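Local atomic coordinates of LipS lipolytic enzyme (Unidentified, PDB entry 4FBL), a protein that hydrolyses ester bonds as a thermostable, metagenome-derived lipase with an alpha/beta-hydrolase fold, probably through a serine nucleophile. Residues S102-T105 / A106-V109; A110-R113 / W114-R118; E211-L214 / P215-K218; N242-S246 / T247-L251; K267-I270 / L271-L275. All coordinates share one frame; numbering follows the deposited sequence.

Every contact is local, its two segments running on without a gap, so none closes a long loop, none nests in another and none crosses. Along the chain, contact 1 and contact 2 fill successive turns of helix 101-118 and adjoin at Val109 and Ala110. Contact 3 turns the chain out of helix 200-213 toward strand 221-226. Contact 4 rounds the corner from helix 235-243 into strand 249-254, and it touches contact 3 where Val217 meets Ile244 and Ser246. Contact 5 follows on helix 267-279, across the chain's centre from contact 1. Contacts 1, 2 and 3 also meet the second subunit, whereas no residue of that subunit touches contacts 4 and 5.

Contact 1. Residues S102-T105 / A106-V109; sequences SDWT and ADIV
Trp104 and Asp107 meet on one flank of helix 101-118, where carboxylate atom OD2 of Asp107 lies 3.7 Å from CD1 of Trp104. The oxygen comes in at the rim of the indole and in its plane, and the planes of ring and carboxylate are 35° apart. Asp107 gets there because CG stands anti to its own carbonyl carbon (chi1 -65°), which folds the acid back toward the preceding turn. Its OD2 is held by a hydrogen bond from Thr87 OG1, and the indole NE1 donates to Thr87 O, so a single threonine of the adjoining loop fixes both partners. A leucine in place of Asp107 would probably leave the Thr87 hydroxyl without its acceptor and the indole edge without its polar neighbour.

Beneath these side chains run the helical bonds, Asp107 N to Asp103 O at 2.9 Å and Val109 N to Thr105 O, also 2.9 Å. Thr105 suits a buried position in the helix because its OG1 is bonded to Ala101 O, one turn back, while its methyl serves packing. Beta-branched Ile108 and Val109 add apolar bulk farther along.

Around the helix, Ile108 packs on Leu55 and Ser57 of strand 52-57, Thr105 and Val109 rest on Trp136 of helix 129-140, and Trp104 reaches His202 of helix 200-213.

Contact 2. Residues A110-R113 / W114-R118; sequences AAMR and WLEER
Met112 and Glu116 are brought side by side by their torsions. The methionine sends CG back beside its backbone N (chi1 -82°) and then bends at chi3 (61°), while Glu116 has its kink at chi2. The two chains point the same way, one helical turn apart, and CE of Met112 comes within 3.9 Å of OE1 of Glu116. This is a methyl against a carboxylate oxygen, a loose contact that a flexible thioether can make while the rest of the side chain packs on Leu55, Phe141 and Phe145. The carboxylate end of Glu116 also folds back over the preceding turn, its CD 3.4 Å from Met112 O. OE1 has a further partner in Arg144, though that ion pair is long and weak.

Farther along, Trp114 sets CG anti to its backbone N (chi1 180°), and the indole swings out to lie against Arg118. The guanidinium of Arg118 has Trp114 NE1 over the centre of one face, 3.2 Å above its plane. In that position Arg118 NH1 also donates to Trp114 O at 3.1 Å, an acceptor lying almost in the guanidinium plane, and forms a salt bridge with Glu117 OE1, its hydrogen bond weak at 3.4 Å. One arginine thus grips a carbonyl near the helix's C-terminal end, where its positive charge would probably favour the helix dipole.

The backbone bonds are regular, Leu115 N reaching Ala111 O at 2.9 Å. Arg113 meets Pro169 of the second subunit, while small Ala111 and branched Leu115 both pack on Leu55 of strand 52-57, and Leu115 and Trp114 touch Thr80 and Ala82 of strand 80-83.

Contact 3. Residues E211-L214 / P215-K218; sequences EMLL and PRVK
Leu213 meets Arg216 through both backbone and side chain as helix 200-213 gives way to a 3-10 turn. Among the hydrogen bonds, Arg216 N reaches Leu213 O at 2.8 Å and Val217 N reaches Leu214 O at 3.0 Å, both three residues back. Pro215 suits this exit because it has no N-H to give, and its CD lies 3.5 Å from Met212 O.

Apolar contacts come next. CD2 of Leu213 touches CD of Arg216 at 3.7 Å, the leucine crossing the arginine's methylene chain at a slant. That chain is extended from CG to NE and carries the guanidinium on to Gly139 O, which NH1 holds by a hydrogen bond. CB of Leu214 and CD of Pro215 are 3.4 Å apart, as the peptide bond between the two residues largely dictates.

Charge enters at the edge: Glu211 makes a salt bridge with Arg156 of the second subunit, and Leu213 packs on Ala163 there. The chemistry therefore implies a turn closed by two backbone hydrogen bonds, which Arg216 joins to helix 129-140 and Glu211 to the second subunit.

Contact 4. Residues N242-S246 / T247-L251; sequences NGIGS and TEKEL
Ile244 and Lys249 make the apolar part of this corner, sliding past each other in opposite directions. The delta carbon CD1 of Ile244 lies 3.8 Å from CB of Lys249 and equally close to its CD, so the isoleucine tip rests alongside the lysine methylenes. Both residues start from the same torsion, with CG1 of Ile244 and CG of Lys249 each between backbone N and carbonyl carbon (chi1 51° and 49°). Lys249 is extended beyond CG, which lays its aliphatic stem over the isoleucine and carries the ammonium beyond it. A lysine fits here because it can offer methylenes to Ile244 and still place a charge at the far end.

This is the helix-to-strand corner of a beta-alpha-beta unit, made by strand 221-226, helix 235-243 and strand 249-254, the last being an edge strand of the main sheet in this chain. Ile244 is the first residue to leave helical geometry, and it packs on Leu214 and Val217 of the turn after helix 200-213 and on Ala221 of strand 221-226. Gly243 and Gly245 put no side chain into the bend.

Polar bonding centres on a bridging water. It donates to Ile244 O at 2.6 Å and to Ser246 O at 2.7 Å, and accepts from NZ of Lys249 at 2.6 Å. Two carbonyls of the turn after the helix are thus tied to the lysine, whose NZ also bonds Tyr241 O and makes a cation-pi contact with the Tyr241 ring. Ser246, compact enough for its buried place, turns OG to Cys219 O, with a weaker bond to Val217 O.

Contact 5. Residues K267-I270 / L271-L275; sequences KELI and LERSL
Leu269 and Arg273 cross on one side of helix 267-279, beside strand 249-254, with CD1 of the leucine over one face of the guanidinium. The methyl stands 3.7 Å above that plane, displaced toward the rim, and also lies 3.8 Å from CG of Arg273. Bends at chi2 (-84°) and chi3 (-107°) fold the arginine back over the leucine. Leucine suits the spot because a methyl can rest on the flat, weakly hydrated face of a guanidinium, which leaves the in-plane N-H groups uncovered by the leucine.

On the inward side, Ser274 turns its hydroxyl back to the preceding turn, OG anti to its carbonyl carbon. It donates to Ile270 O at 2.7 Å, and Ser274 N reaches the same oxygen at 2.9 Å from the opposite face of the carbonyl plane. One buried carbonyl is thus gripped twice, and the serine's own polar atom is satisfied within the helix. A valine here would probably cost Ile270 O its second donor, leaving that buried carbonyl to the backbone N-H of the turn.

Nearer the helix start, Lys267 NZ forms a 2.8 Å salt bridge with OE2 of Glu268.

The helix lies against the sheet and a second helix: Ile270 packs on Leu254 of strand 249-254 and, with Ser274, on Ile224 of strand 221-226, while Leu271 meets Phe69 and Leu70 of helix 68-76.

Contact 1. Residues S102-T105 / A106-V109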
loop_
_atom_site.group_PDB
_atom_site.type_symbol
_atom_site.label_atom_id
_atom_site.label_comp_id
_atom_site.label_asym_id
_atom_site.label_seq_id
_atom_site.Cartn_x
_atom_site.Cartn_y
_atom_site.Cartn_z
ATOM N N SER C 102 7.480 -8.975 -0.005
ATOM C CA SER C 102 7.592 -10.285 0.621
ATOM C C SER C 102 9.051 -10.620 0.970
ATOM O O SER C 102 9.323 -11.182 2.050
ATOM C CB SER C 102 6.962 -11.429 -0.234
ATOM O OG SER C 102 5.588 -11.043 -0.431
ATOM N N ASP C 103 9.970 -10.377 0.057
ATOM C CA ASP C 103 11.394 -10.542 0.341
ATOM C C ASP C 103 11.782 -9.724 1.582
ATOM O O ASP C 103 12.439 -10.245 2.439
ATOM C CB ASP C 103 12.267 -10.039 -0.829
ATOM C CG ASP C 103 12.077 -10.892 -2.144
ATOM O OD1 ASP C 103 11.724 -12.058 -2.072
ATOM O OD2 ASP C 103 12.267 -10.399 -3.254
ATOM N N TRP C 104 11.443 -8.446 1.654
ATOM C CA TRP C 104 11.994 -7.608 2.699
ATOM C C TRP C 104 11.426 -7.907 4.069
ATOM O O TRP C 104 12.115 -7.775 5.079
ATOM C CB TRP C 104 11.883 -6.090 2.396
ATOM C CG TRP C 104 12.573 -5.780 1.056
ATOM C CD1 TRP C 104 13.648 -6.433 0.518
ATOM C CD2 TRP C 104 12.139 -4.833 0.050
ATOM N NE1 TRP C 104 13.962 -5.939 -0.739
ATOM C CE2 TRP C 104 13.042 -4.963 -1.060
ATOM C CE3 TRP C 104 11.050 -3.940 -0.033
ATOM C CZ2 TRP C 104 12.924 -4.205 -2.229
ATOM C CZ3 TRP C 104 10.911 -3.143 -1.232
ATOM C CH2 TRP C 104 11.881 -3.265 -2.282
ATOM N N THR C 105 10.161 -8.260 4.122
ATOM C CA THR C 105 9.586 -8.624 5.418
ATOM C C THR C 105 10.171 -9.995 5.847
ATOM O O THR C 105 10.385 -10.253 7.056
ATOM C CB THR C 105 8.032 -8.671 5.381
ATOM O OG1 THR C 105 7.548 -9.367 4.204
ATOM C CG2 THR C 105 7.460 -7.272 5.442
ATOM N N ALA C 106 10.393 -10.897 4.884
ATOM C CA ALA C 106 11.067 -12.157 5.213
ATOM C C ALA C 106 12.510 -11.906 5.688
ATOM O O ALA C 106 13.020 -12.672 6.567
ATOM C CB ALA C 106 11.043 -13.209 4.024
ATOM N N ASP C 107 13.174 -10.852 5.179
ATOM C CA ASP C 107 14.513 -10.566 5.683
ATOM C C ASP C 107 14.454 -10.155 7.162
ATOM O O ASP C 107 15.336 -10.548 7.952
ATOM C CB ASP C 107 15.236 -9.458 4.924
ATOM C CG ASP C 107 15.538 -9.833 3.452
ATOM O OD1 ASP C 107 15.935 -10.966 3.180
ATOM O OD2 ASP C 107 15.322 -8.992 2.581
ATOM N N ILE C 108 13.468 -9.347 7.513
ATOM C CA ILE C 108 13.281 -8.884 8.909
ATOM C C ILE C 108 12.914 -10.053 9.824
ATOM O O ILE C 108 13.461 -10.162 10.893
ATOM C CB ILE C 108 12.209 -7.885 8.965
ATOM C CG1 ILE C 108 12.607 -6.685 8.071
ATOM C CG2 ILE C 108 11.921 -7.438 10.443
ATOM C CD1 ILE C 108 14.085 -5.984 8.333
ATOM N N VAL C 109 12.062 -10.978 9.343
ATOM C CA VAL C 109 11.732 -12.193 10.045
ATOM C C VAL C 109 12.984 -13.058 10.292
ATOM O O VAL C 109 13.192 -13.469 11.393
ATOM C CB VAL C 109 10.635 -12.999 9.292
ATOM C CG1 VAL C 109 10.417 -14.302 10.020
ATOM C CG2 VAL C 109 9.310 -12.208 9.411
#

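Contact 2. Residues A110-R113 / W114-R118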
loop_
_atom_site.group_PDB
_atom_site.type_symbol
_atom_site.label_atom_id
_atom_site.label_comp_id
_atom_site.label_asym_id
_atom_site.label_seq_id
_atom_site.Cartn_x
_atom_site.Cartn_y
_atom_site.Cartn_z
ATOM N N ALA C 110 13.829 -13.308 9.293
ATOM C CA ALA C 110 15.049 -14.091 9.532
ATOM C C ALA C 110 16.028 -13.378 10.500
ATOM O O ALA C 110 16.722 -14.054 11.263
ATOM C CB ALA C 110 15.811 -14.370 8.195
ATOM N N ALA C 111 16.152 -12.061 10.441
ATOM C CA ALA C 111 17.037 -11.343 11.416
ATOM C C ALA C 111 16.450 -11.481 12.848
ATOM O O ALA C 111 17.177 -11.599 13.889
ATOM C CB ALA C 111 17.185 -9.797 11.010
ATOM N N MET C 112 15.123 -11.454 12.924
ATOM C CA MET C 112 14.421 -11.640 14.237
ATOM C C MET C 112 14.698 -13.045 14.707
ATOM O O MET C 112 14.952 -13.245 15.871
ATOM C CB MET C 112 12.892 -11.566 14.125
ATOM C CG MET C 112 12.403 -10.147 14.112
ATOM S SD MET C 112 10.620 -10.028 13.836
ATOM C CE MET C 112 10.040 -10.951 15.301
ATOM N N ARG C 113 14.662 -14.032 13.813
ATOM C CA ARG C 113 14.948 -15.409 14.248
ATOM C C ARG C 113 16.409 -15.570 14.703
ATOM O O ARG C 113 16.676 -16.299 15.653
ATOM C CB ARG C 113 14.569 -16.412 13.157
ATOM C CG ARG C 113 13.014 -16.376 12.994
ATOM C CD ARG C 113 12.487 -17.171 11.810
ATOM N NE ARG C 113 11.030 -17.312 11.879
ATOM C CZ ARG C 113 10.250 -17.740 10.883
ATOM N NH1 ARG C 113 10.784 -18.043 9.694
ATOM N NH2 ARG C 113 8.925 -17.836 11.067
ATOM N N TRP C 114 17.335 -14.882 14.046
ATOM C CA TRP C 114 18.773 -14.969 14.368
ATOM C C TRP C 114 19.010 -14.365 15.769
ATOM O O TRP C 114 19.773 -14.941 16.589
ATOM C CB TRP C 114 19.586 -14.246 13.287
ATOM C CG TRP C 114 21.073 -14.238 13.478
ATOM C CD1 TRP C 114 21.970 -15.119 12.942
ATOM C CD2 TRP C 114 21.861 -13.271 14.242
ATOM N NE1 TRP C 114 23.269 -14.765 13.324
ATOM C CE2 TRP C 114 23.231 -13.653 14.126
ATOM C CE3 TRP C 114 21.534 -12.134 15.040
ATOM C CZ2 TRP C 114 24.288 -12.907 14.727
ATOM C CZ3 TRP C 114 22.580 -11.404 15.684
ATOM C CH2 TRP C 114 23.948 -11.802 15.528
ATOM N N LEU C 115 18.330 -13.240 16.043
ATOM C CA LEU C 115 18.433 -12.575 17.340
ATOM C C LEU C 115 17.797 -13.417 18.423
ATOM O O LEU C 115 18.343 -13.490 19.472
ATOM C CB LEU C 115 17.757 -11.193 17.326
ATOM C CG LEU C 115 18.422 -10.118 16.549
ATOM C CD1 LEU C 115 17.546 -8.884 16.454
ATOM C CD2 LEU C 115 19.783 -9.698 17.079
ATOM N N GLU C 116 16.684 -14.069 18.161
ATOM C CA GLU C 116 16.018 -14.869 19.173
ATOM C C GLU C 116 16.816 -16.127 19.560
ATOM O O GLU C 116 16.774 -16.545 20.674
ATOM C CB GLU C 116 14.627 -15.279 18.723
ATOM C CG GLU C 116 13.618 -14.256 19.001
ATOM C CD GLU C 116 12.516 -14.305 17.968
ATOM O OE1 GLU C 116 11.743 -13.340 17.898
ATOM O OE2 GLU C 116 12.417 -15.277 17.196
ATOM N N GLU C 117 17.528 -16.731 18.622
ATOM C CA GLU C 117 18.538 -17.732 18.981
ATOM C C GLU C 117 19.563 -17.272 20.038
ATOM O O GLU C 117 19.960 -18.049 20.868
ATOM C CB GLU C 117 19.253 -18.216 17.687
ATOM C CG GLU C 117 18.359 -19.181 16.853
ATOM C CD GLU C 117 18.911 -19.474 15.414
ATOM O OE1 GLU C 117 19.973 -19.024 14.976
ATOM O OE2 GLU C 117 18.265 -20.206 14.684
ATOM N N ARG C 118 20.020 -16.033 19.975
ATOM C CA ARG C 118 21.021 -15.478 20.819
ATOM C C ARG C 118 20.596 -14.553 22.015
ATOM O O ARG C 118 21.467 -14.085 22.746
ATOM C CB ARG C 118 22.004 -14.700 19.924
ATOM C CG ARG C 118 22.638 -15.666 18.859
ATOM C CD ARG C 118 23.271 -14.903 17.725
ATOM N NE ARG C 118 24.092 -15.777 16.916
ATOM C CZ ARG C 118 23.585 -16.612 16.007
ATOM N NH1 ARG C 118 22.276 -16.659 15.800
ATOM N NH2 ARG C 118 24.381 -17.430 15.319
#

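Contact 3. Residues E211-L214 / P215-K218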
loop_
_atom_site.group_PDB
_atom_site.type_symbol
_atom_site.label_atom_id
_atom_site.label_comp_id
_atom_site.label_asym_id
_atom_site.label_seq_id
_atom_site.Cartn_x
_atom_site.Cartn_y
_atom_site.Cartn_z
ATOM N N GLU C 211 1.290 1.530 8.431
ATOM C CA GLU C 211 0.291 2.461 8.888
ATOM C C GLU C 211 -0.983 1.757 9.445
ATOM O O GLU C 211 -1.544 2.185 10.468
ATOM C CB GLU C 211 -0.130 3.427 7.770
ATOM C CG GLU C 211 -0.989 4.565 8.421
ATOM C CD GLU C 211 -1.474 5.670 7.374
ATOM O OE1 GLU C 211 -1.012 5.687 6.248
ATOM O OE2 GLU C 211 -2.290 6.540 7.703
ATOM N N MET C 212 -1.501 0.772 8.723
ATOM C CA MET C 212 -2.742 0.085 9.156
ATOM C C MET C 212 -2.561 -0.763 10.482
ATOM O O MET C 212 -3.508 -0.924 11.280
ATOM C CB MET C 212 -3.218 -0.828 8.015
ATOM C CG MET C 212 -4.762 -1.182 8.146
ATOM S SD MET C 212 -5.420 -2.176 6.813
ATOM C CE MET C 212 -4.850 -1.197 5.345
ATOM N N LEU C 213 -1.331 -1.268 10.721
ATOM C CA LEU C 213 -0.978 -1.910 12.000
ATOM C C LEU C 213 -0.766 -1.018 13.251
ATOM O O LEU C 213 -0.728 -1.534 14.382
ATOM C CB LEU C 213 0.294 -2.691 11.803
ATOM C CG LEU C 213 0.173 -3.905 10.935
ATOM C CD1 LEU C 213 1.579 -4.577 10.634
ATOM C CD2 LEU C 213 -0.692 -4.960 11.640
ATOM N N LEU C 214 -0.623 0.292 13.081
ATOM C CA LEU C 214 -0.290 1.150 14.162
ATOM C C LEU C 214 -1.032 0.874 15.507
ATOM O O LEU C 214 -0.389 0.843 16.530
ATOM C CB LEU C 214 -0.461 2.604 13.737
ATOM C CG LEU C 214 0.676 3.267 12.916
ATOM C CD1 LEU C 214 0.260 4.641 12.275
ATOM C CD2 LEU C 214 1.931 3.464 13.736
ATOM N N PRO C 215 -2.394 0.717 15.515
ATOM C CA PRO C 215 -3.156 0.502 16.774
ATOM C C PRO C 215 -2.641 -0.767 17.508
ATOM O O PRO C 215 -2.684 -0.878 18.720
ATOM C CB PRO C 215 -4.611 0.259 16.247
ATOM C CG PRO C 215 -4.628 1.233 15.006
ATOM C CD PRO C 215 -3.298 0.814 14.346
ATOM N N ARG C 216 -2.103 -1.705 16.779
ATOM C CA ARG C 216 -1.528 -2.903 17.382
ATOM C C ARG C 216 -0.148 -2.786 17.992
ATOM O O ARG C 216 0.281 -3.694 18.741
ATOM C CB ARG C 216 -1.415 -3.957 16.341
ATOM C CG ARG C 216 -2.649 -4.780 16.078
ATOM C CD ARG C 216 -2.206 -5.591 14.911
ATOM N NE ARG C 216 -2.833 -6.873 14.856
ATOM C CZ ARG C 216 -2.268 -8.070 14.967
ATOM N NH1 ARG C 216 -0.973 -8.290 15.169
ATOM N NH2 ARG C 216 -3.104 -9.088 14.838
ATOM N N VAL C 217 0.556 -1.701 17.706
ATOM C CA VAL C 217 1.899 -1.505 18.313
ATOM C C VAL C 217 1.707 -1.075 19.761
ATOM O O VAL C 217 1.045 -0.081 19.975
ATOM C CB VAL C 217 2.711 -0.386 17.626
ATOM C CG1 VAL C 217 4.026 -0.193 18.357
ATOM C CG2 VAL C 217 2.951 -0.728 16.142
ATOM N N LYS C 218 2.263 -1.842 20.708
ATOM C CA LYS C 218 2.036 -1.639 22.145
ATOM C C LYS C 218 3.364 -1.425 22.863
ATOM O O LYS C 218 3.343 -0.972 23.959
ATOM C CB LYS C 218 1.387 -2.909 22.835
ATOM C CG LYS C 218 -0.151 -3.152 22.591
ATOM C CD LYS C 218 -1.151 -2.208 23.445
ATOM C CE LYS C 218 -2.675 -2.367 23.058
ATOM N NZ LYS C 218 -2.876 -2.352 21.538
#

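Contact 4. Residues N242-S246 / T247-L251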
loop_
_atom_site.group_PDB
_atom_site.type_symbol
_atom_site.label_atom_id
_atom_site.label_comp_id
_atom_site.label_asym_id
_atom_site.label_seq_id
_atom_site.Cartn_x
_atom_site.Cartn_y
_atom_site.Cartn_z
ATOM N N ASN C 242 0.605 9.582 17.163
ATOM C CA ASN C 242 -0.826 9.655 17.428
ATOM C C ASN C 242 -1.557 8.330 17.179
ATOM O O ASN C 242 -2.607 8.166 17.718
ATOM C CB ASN C 242 -1.475 10.725 16.515
ATOM C CG ASN C 242 -1.073 12.134 16.856
ATOM O OD1 ASN C 242 -0.880 12.509 18.042
ATOM N ND2 ASN C 242 -0.990 12.965 15.802
ATOM N N GLY C 243 -1.027 7.423 16.341
ATOM C CA GLY C 243 -1.696 6.172 16.004
ATOM C C GLY C 243 -1.327 4.897 16.759
ATOM O O GLY C 243 -2.097 3.924 16.751
ATOM N N ILE C 244 -0.168 4.864 17.432
ATOM C CA ILE C 244 0.176 3.656 18.143
ATOM C C ILE C 244 -0.597 3.501 19.436
ATOM O O ILE C 244 -0.972 4.481 20.082
ATOM C CB ILE C 244 1.698 3.622 18.583
ATOM C CG1 ILE C 244 2.089 4.921 19.323
ATOM C CG2 ILE C 244 2.577 3.323 17.404
ATOM C CD1 ILE C 244 3.507 4.802 19.957
ATOM N N GLY C 245 -0.727 2.259 19.874
ATOM C CA GLY C 245 -1.432 1.935 21.124
ATOM C C GLY C 245 -0.493 1.955 22.299
ATOM O O GLY C 245 -0.954 1.801 23.417
ATOM N N SER C 246 0.831 2.151 22.076
ATOM C CA SER C 246 1.811 2.242 23.185
ATOM C C SER C 246 1.482 3.262 24.258
ATOM O O SER C 246 1.161 4.409 23.964
ATOM C CB SER C 246 3.212 2.532 22.626
ATOM O OG SER C 246 3.405 1.708 21.473
ATOM N N THR C 247 1.615 2.905 25.524
ATOM C CA THR C 247 1.379 3.917 26.575
ATOM C C THR C 247 2.682 4.683 26.813
ATOM O O THR C 247 2.667 5.812 27.256
ATOM C CB THR C 247 0.824 3.292 27.872
ATOM O OG1 THR C 247 1.847 2.514 28.468
ATOM C CG2 THR C 247 -0.307 2.293 27.572
ATOM N N GLU C 248 3.820 4.102 26.431
ATOM C CA GLU C 248 5.091 4.801 26.618
ATOM C C GLU C 248 5.671 5.240 25.265
ATOM O O GLU C 248 6.036 4.386 24.428
ATOM C CB GLU C 248 6.107 3.880 27.286
ATOM C CG GLU C 248 5.832 3.559 28.724
ATOM C CD GLU C 248 7.143 3.484 29.447
ATOM O OE1 GLU C 248 7.871 4.526 29.413
ATOM O OE2 GLU C 248 7.466 2.387 29.999
ATOM N N LYS C 249 5.736 6.537 25.011
ATOM C CA LYS C 249 6.110 6.955 23.662
ATOM C C LYS C 249 6.669 8.315 23.745
ATOM O O LYS C 249 6.236 9.071 24.572
ATOM C CB LYS C 249 4.920 6.942 22.710
ATOM C CG LYS C 249 3.632 7.692 23.275
ATOM C CD LYS C 249 2.523 7.658 22.263
ATOM C CE LYS C 249 1.270 8.552 22.683
ATOM N NZ LYS C 249 0.007 8.193 21.909
ATOM N N GLU C 250 7.623 8.634 22.872
ATOM C CA GLU C 250 8.241 9.960 22.832
ATOM C C GLU C 250 8.472 10.320 21.384
ATOM O O GLU C 250 8.890 9.481 20.605
ATOM C CB GLU C 250 9.591 9.920 23.575
ATOM C CG GLU C 250 10.232 11.317 23.662
ATOM C CD GLU C 250 11.686 11.326 24.175
ATOM O OE1 GLU C 250 12.157 10.381 24.889
ATOM O OE2 GLU C 250 12.352 12.324 23.839
ATOM N N LEU C 251 8.195 11.551 21.003
ATOM C CA LEU C 251 8.548 12.036 19.697
ATOM C C LEU C 251 9.783 12.975 19.849
ATOM O O LEU C 251 9.674 14.060 20.449
ATOM C CB LEU C 251 7.319 12.723 19.017
ATOM C CG LEU C 251 7.477 13.320 17.614
ATOM C CD1 LEU C 251 8.019 12.324 16.581
ATOM C CD2 LEU C 251 6.107 13.995 17.059
HETATM O O HOH W 1 -0.586 5.668 22.408
#

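Contact 5. Residues K267-I270 / L271-L275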
loop_
_atom_site.group_PDB
_atom_site.type_symbol
_atom_site.label_atom_id
_atom_site.label_comp_id
_atom_site.label_asym_id
_atom_site.label_seq_id
_atom_site.Cartn_x
_atom_site.Cartn_y
_atom_site.Cartn_z
ATOM N N LYS C 267 23.526 12.542 14.251
ATOM C CA LYS C 267 23.795 11.066 14.497
ATOM C C LYS C 267 24.182 10.689 15.934
ATOM O O LYS C 267 23.779 9.644 16.503
ATOM C CB LYS C 267 24.806 10.508 13.493
ATOM C CG LYS C 267 26.333 11.058 13.553
ATOM C CD LYS C 267 27.111 10.475 12.370
ATOM C CE LYS C 267 28.633 10.537 12.695
ATOM N NZ LYS C 267 28.844 12.023 12.966
ATOM N N GLU C 268 25.023 11.527 16.549
ATOM C CA GLU C 268 25.424 11.290 17.962
ATOM C C GLU C 268 24.311 11.295 18.973
ATOM O O GLU C 268 24.260 10.402 19.844
ATOM C CB GLU C 268 26.448 12.372 18.349
ATOM C CG GLU C 268 27.831 12.138 17.693
ATOM C CD GLU C 268 27.985 12.866 16.360
ATOM O OE1 GLU C 268 27.076 13.660 15.977
ATOM O OE2 GLU C 268 29.018 12.561 15.689
ATOM N N LEU C 269 23.464 12.317 18.914
ATOM C CA LEU C 269 22.216 12.407 19.701
ATOM C C LEU C 269 21.306 11.161 19.505
ATOM O O LEU C 269 20.807 10.556 20.490
ATOM C CB LEU C 269 21.467 13.677 19.301
ATOM C CG LEU C 269 20.080 13.883 19.973
ATOM C CD1 LEU C 269 20.211 14.146 21.459
ATOM C CD2 LEU C 269 19.390 15.077 19.356
ATOM N N ILE C 270 21.190 10.700 18.248
ATOM C CA ILE C 270 20.327 9.532 17.950
ATOM C C ILE C 270 20.966 8.294 18.671
ATOM O O ILE C 270 20.256 7.517 19.270
ATOM C CB ILE C 270 20.243 9.233 16.391
ATOM C CG1 ILE C 270 19.493 10.348 15.665
ATOM C CG2 ILE C 270 19.544 7.839 16.132
ATOM C CD1 ILE C 270 19.685 10.301 14.105
ATOM N N LEU C 271 22.285 8.119 18.593
ATOM C CA LEU C 271 22.909 6.902 19.195
ATOM C C LEU C 271 22.744 6.987 20.677
ATOM O O LEU C 271 22.388 5.993 21.366
ATOM C CB LEU C 271 24.410 6.857 18.849
ATOM C CG LEU C 271 25.246 5.748 19.453
ATOM C CD1 LEU C 271 24.652 4.327 19.238
ATOM C CD2 LEU C 271 26.668 5.848 18.965
ATOM N N GLU C 272 23.092 8.171 21.203
ATOM C CA GLU C 272 23.016 8.347 22.708
ATOM C C GLU C 272 21.603 8.093 23.250
ATOM O O GLU C 272 21.398 7.346 24.206
ATOM C CB GLU C 272 23.527 9.744 23.161
ATOM C CG GLU C 272 23.766 9.845 24.672
ATOM C CD GLU C 272 22.454 9.928 25.551
ATOM O OE1 GLU C 272 21.421 10.519 25.095
ATOM O OE2 GLU C 272 22.471 9.391 26.719
ATOM N N ARG C 273 20.604 8.750 22.673
ATOM C CA ARG C 273 19.206 8.557 23.162
ATOM C C ARG C 273 18.685 7.144 22.867
ATOM O O ARG C 273 17.892 6.658 23.591
ATOM C CB ARG C 273 18.261 9.617 22.552
ATOM C CG ARG C 273 18.721 10.979 22.874
ATOM C CD ARG C 273 18.244 11.459 24.259
ATOM N NE ARG C 273 17.183 12.453 24.025
ATOM C CZ ARG C 273 17.311 13.778 24.235
ATOM N NH1 ARG C 273 18.416 14.329 24.780
ATOM N NH2 ARG C 273 16.326 14.567 23.914
ATOM N N SER C 274 19.102 6.501 21.776
ATOM C CA SER C 274 18.660 5.137 21.477
ATOM C C SER C 274 19.282 4.212 22.504
ATOM O O SER C 274 18.599 3.338 23.005
ATOM C CB SER C 274 19.045 4.636 20.053
ATOM O OG SER C 274 18.443 5.532 19.075
ATOM N N LEU C 275 20.571 4.394 22.814
ATOM C CA LEU C 275 21.240 3.521 23.886
ATOM C C LEU C 275 20.542 3.734 25.239
ATOM O O LEU C 275 20.214 2.766 25.964
ATOM C CB LEU C 275 22.719 3.928 24.007
ATOM C CG LEU C 275 23.685 3.392 22.953
ATOM C CD1 LEU C 275 25.077 4.097 23.030
ATOM C CD2 LEU C 275 23.800 1.874 23.123
#